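Local coordinates for Ras GTPase-activating-like protein IQGAP2 (Homo sapiens, PDB 4EZA) that probably binds phosphoinositides through an atypical lipid-binding domain with a pseudo-C2 fold, as part of a GTPase-activating-like signalling protein, at residues K28-K32 / G33-D37; K101-V104 / N105-I108. One frame throughout, in Å; residues are numbered along the deposited sequence.

Contact 1 (K28-K32 / G33-D37)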
# COMPACT_ATOMS: atom_id res chain seq x y z
N LYS A 28 -10.80 2.89 2.43
CA LYS A 28 -10.80 3.55 1.13
C LYS A 28 -10.02 2.74 0.08
O LYS A 28 -10.51 2.55 -1.05
CB LYS A 28 -10.24 4.98 1.27
CG LYS A 28 -10.01 5.72 -0.01
CD LYS A 28 -11.30 5.96 -0.78
CE LYS A 28 -12.13 7.05 -0.17
NZ LYS A 28 -13.21 7.43 -1.12
N LEU A 29 -8.85 2.22 0.47
CA LEU A 29 -8.08 1.42 -0.47
C LEU A 29 -8.82 0.13 -0.88
O LEU A 29 -8.70 -0.34 -2.00
CB LEU A 29 -6.69 1.09 0.09
CG LEU A 29 -5.78 2.31 0.26
CD1 LEU A 29 -4.42 1.77 0.57
CD2 LEU A 29 -5.75 3.20 -0.97
N HIS A 30 -9.57 -0.46 0.06
CA HIS A 30 -10.35 -1.67 -0.18
C HIS A 30 -11.49 -1.35 -1.16
O HIS A 30 -11.67 -2.07 -2.14
CB HIS A 30 -10.87 -2.13 1.18
CG HIS A 30 -11.48 -3.50 1.23
ND1 HIS A 30 -10.97 -4.61 0.61
CD2 HIS A 30 -12.54 -3.93 1.96
CE1 HIS A 30 -11.71 -5.67 0.91
NE2 HIS A 30 -12.67 -5.28 1.72
N GLU A 31 -12.22 -0.27 -0.92
CA GLU A 31 -13.23 0.20 -1.87
C GLU A 31 -12.69 0.39 -3.29
O GLU A 31 -13.32 -0.04 -4.26
CB GLU A 31 -13.83 1.51 -1.37
CG GLU A 31 -14.82 1.31 -0.24
CD GLU A 31 -14.98 2.57 0.60
OE1 GLU A 31 -14.66 3.67 0.09
OE2 GLU A 31 -15.45 2.46 1.76
N LYS A 32 -11.50 0.98 -3.39
CA LYS A 32 -10.87 1.28 -4.68
C LYS A 32 -10.32 0.05 -5.38
O LYS A 32 -10.03 0.08 -6.57
CB LYS A 32 -9.68 2.21 -4.46
CG LYS A 32 -10.00 3.65 -4.17
CD LYS A 32 -8.68 4.40 -4.04
CE LYS A 32 -8.93 5.89 -3.87
NZ LYS A 32 -7.67 6.69 -3.98
N GLY A 33 -10.10 -1.01 -4.63
CA GLY A 33 -9.52 -2.24 -5.18
C GLY A 33 -8.02 -2.35 -5.03
O GLY A 33 -7.42 -3.35 -5.42
N VAL A 34 -7.39 -1.32 -4.49
CA VAL A 34 -5.96 -1.35 -4.23
C VAL A 34 -5.64 -2.38 -3.15
O VAL A 34 -4.63 -3.11 -3.25
CB VAL A 34 -5.42 0.04 -3.76
CG1 VAL A 34 -3.93 -0.05 -3.35
CG2 VAL A 34 -5.60 1.06 -4.82
N LEU A 35 -6.48 -2.44 -2.13
CA LEU A 35 -6.26 -3.35 -1.02
C LEU A 35 -7.23 -4.51 -1.15
O LEU A 35 -8.46 -4.31 -1.31
CB LEU A 35 -6.44 -2.62 0.30
CG LEU A 35 -6.15 -3.40 1.57
CD1 LEU A 35 -5.46 -2.47 2.58
CD2 LEU A 35 -7.40 -3.92 2.12
N LEU A 36 -6.70 -5.73 -1.04
CA LEU A 36 -7.54 -6.93 -1.03
C LEU A 36 -7.98 -7.34 0.38
O LEU A 36 -9.17 -7.59 0.61
CB LEU A 36 -6.83 -8.11 -1.72
CG LEU A 36 -6.76 -8.08 -3.25
CD1 LEU A 36 -5.76 -7.03 -3.73
CD2 LEU A 36 -6.42 -9.44 -3.80
N ASP A 37 -7.04 -7.42 1.31
CA ASP A 37 -7.37 -7.85 2.66
C ASP A 37 -6.24 -7.56 3.62
O ASP A 37 -5.10 -7.34 3.21
CB ASP A 37 -7.68 -9.36 2.67
CG ASP A 37 -8.56 -9.79 3.85
OD1 ASP A 37 -9.07 -8.96 4.63
OD2 ASP A 37 -8.74 -11.02 3.99
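H30 and L35 meet where helix 26-32 ends in a Schellman motif and the chain turns into strand 35-38, its direction swinging by 102° between the two short segments. G33, where the helical path is left, has a positive phi; a CB there would collide with the carbonyl O of K32. Its N returns to the final turn, bonding to H30 O at 3.1 Å and weakly to L29 O. L29 O also takes L35 N in a nearly straight bond, the donor standing well above the carbonyl plane, so this one carbonyl ties the helix end to the first residue of the strand.

The H30 side chain can be followed outward. CB lies 4.0 Å from L35 CD2, and CG sits at the same distance from L35 O. With CG anti to the backbone N (chi1 -169°), the imidazole reaches past the turn toward the strand, and ND1 donates to L35 O at 3.2 Å. That oxygen lies in the ring plane, at the edge, while ND1 approaches from above the carbonyl plane. CE1, one atom further, comes near L36 O. The bond to L35 O implies that ND1 carries a proton, and it probably limits rotation of the ring, which also packs edge-to-face with F46.

On the buried side, the L29 and L35 side chains touch through their CB atoms, and V34 CB rests beside L29 O. L110 of helix 104-112 and Y24 of strand 22-25 cover L29, while L35 packs on V100. Further along the strand, a classic beta bulge sets L36 and D37 together opposite K101. The CA of H30 adds a CH···O contact to L35 O, 3.4 Å long with 171° at the hydrogen.

Contact 2 (K101-V104 / N105-I108)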
# COMPACT_ATOMS: atom_id res chain seq x y z
N LYS A 101 -2.46 -7.47 1.76
CA LYS A 101 -2.42 -7.86 0.35
C LYS A 101 -2.96 -6.75 -0.52
O LYS A 101 -4.07 -6.25 -0.27
CB LYS A 101 -3.23 -9.14 0.14
CG LYS A 101 -2.99 -9.79 -1.19
CD LYS A 101 -3.72 -11.13 -1.20
CE LYS A 101 -3.62 -11.83 -2.55
NZ LYS A 101 -4.73 -12.82 -2.74
N VAL A 102 -2.21 -6.40 -1.55
CA VAL A 102 -2.54 -5.30 -2.46
C VAL A 102 -2.46 -5.70 -3.92
O VAL A 102 -1.79 -6.67 -4.29
CB VAL A 102 -1.67 -4.02 -2.25
CG1 VAL A 102 -1.82 -3.49 -0.81
CG2 VAL A 102 -0.21 -4.26 -2.60
N ASN A 103 -3.17 -4.95 -4.76
CA ASN A 103 -3.14 -5.14 -6.22
C ASN A 103 -2.01 -4.30 -6.82
O ASN A 103 -1.97 -3.08 -6.62
CB ASN A 103 -4.52 -4.79 -6.79
CG ASN A 103 -4.56 -4.92 -8.31
OD1 ASN A 103 -4.03 -4.07 -9.03
ND2 ASN A 103 -5.12 -6.03 -8.80
N VAL A 104 -1.10 -4.95 -7.55
CA VAL A 104 0.09 -4.29 -8.12
C VAL A 104 -0.26 -3.15 -9.07
O VAL A 104 0.22 -2.01 -8.89
CB VAL A 104 1.03 -5.33 -8.81
CG1 VAL A 104 2.16 -4.63 -9.57
CG2 VAL A 104 1.61 -6.29 -7.78
N ASN A 105 -1.13 -3.42 -10.04
CA ASN A 105 -1.48 -2.39 -11.02
C ASN A 105 -2.07 -1.17 -10.37
O ASN A 105 -1.69 -0.04 -10.70
CB ASN A 105 -2.40 -2.93 -12.11
CG ASN A 105 -1.65 -3.76 -13.15
OD1 ASN A 105 -0.41 -3.90 -13.10
ND2 ASN A 105 -2.39 -4.31 -14.10
N LEU A 106 -2.99 -1.38 -9.43
CA LEU A 106 -3.65 -0.25 -8.79
C LEU A 106 -2.74 0.45 -7.79
O LEU A 106 -2.87 1.66 -7.59
CB LEU A 106 -4.97 -0.67 -8.16
CG LEU A 106 -5.98 -1.18 -9.19
CD1 LEU A 106 -7.21 -1.63 -8.44
CD2 LEU A 106 -6.36 -0.10 -10.21
N LEU A 107 -1.80 -0.30 -7.20
CA LEU A 107 -0.78 0.31 -6.35
C LEU A 107 0.12 1.23 -7.17
O LEU A 107 0.42 2.33 -6.73
CB LEU A 107 0.02 -0.76 -5.62
CG LEU A 107 1.11 -0.20 -4.71
CD1 LEU A 107 0.52 0.58 -3.55
CD2 LEU A 107 1.95 -1.39 -4.26
N ILE A 108 0.54 0.79 -8.36
CA ILE A 108 1.38 1.63 -9.22
C ILE A 108 0.66 2.96 -9.50
O ILE A 108 1.25 4.04 -9.36
CB ILE A 108 1.74 0.89 -10.51
CG1 ILE A 108 2.69 -0.27 -10.22
CG2 ILE A 108 2.41 1.87 -11.51
CD1 ILE A 108 2.81 -1.25 -11.36
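N103 and L107 are joined by a backbone bond at the start of helix 104-112, N103 O accepting from L107 N at 2.8 Å, and V104 O takes I108 N one residue further on, nearly along the C=O axis. N103 is the N-cap. Its CG stands anti to the backbone N (chi1 178°), which brings the amide to the start of the helix; OD1 then accepts from L106 N at 2.9 Å, in the carboxamide plane and with 166° at the hydrogen. The same oxygen rests against L106 CB and CG, the latter 3.5 Å away, so the leucine side chain lies across the capping group. With an alanine at this position, the L106 N-H would probably lose its acceptor and the first turn could fray.

On the buried side, V102 CG2 meets L107 CD2 at 4.0 Å, bridging the strand and the helix, and V102 also packs on M94 and M96. V104 CG1 touches I108 CD1, one turn ahead, at 3.9 Å; I108 CG1 lies against V104 O, and its side chain reaches I80, L83 and Q87 of helix 80-88. The polar end of N105 is held by helix 80-88, OD1 bonding to Q87 NE2. Together these features make an asparagine N-cap at a strand-to-helix junction, leading from strand 100-103 of the three-stranded antiparallel sheet into the C-terminal helix.

How the contacts relate
Contact 1 closes well before contact 2 opens along the chain, yet their centres lie only about 9 Å apart. Strands 35-38 and 100-103 are antiparallel neighbours in the three-stranded sheet, and they probably hydrogen-bond through L36 N to K101 O and N103 N to V34 O, both at 2.8 Å. The two junctions run in opposite senses: 28-37 passes from a helix into an edge strand, whereas 101-108 leaves the central strand for a helix. V34 also packs on L106, placing the turn after the first helix against the start of the last. Near-terminal parts of the pseudo-C2 domain are thereby brought together beside one small sheet.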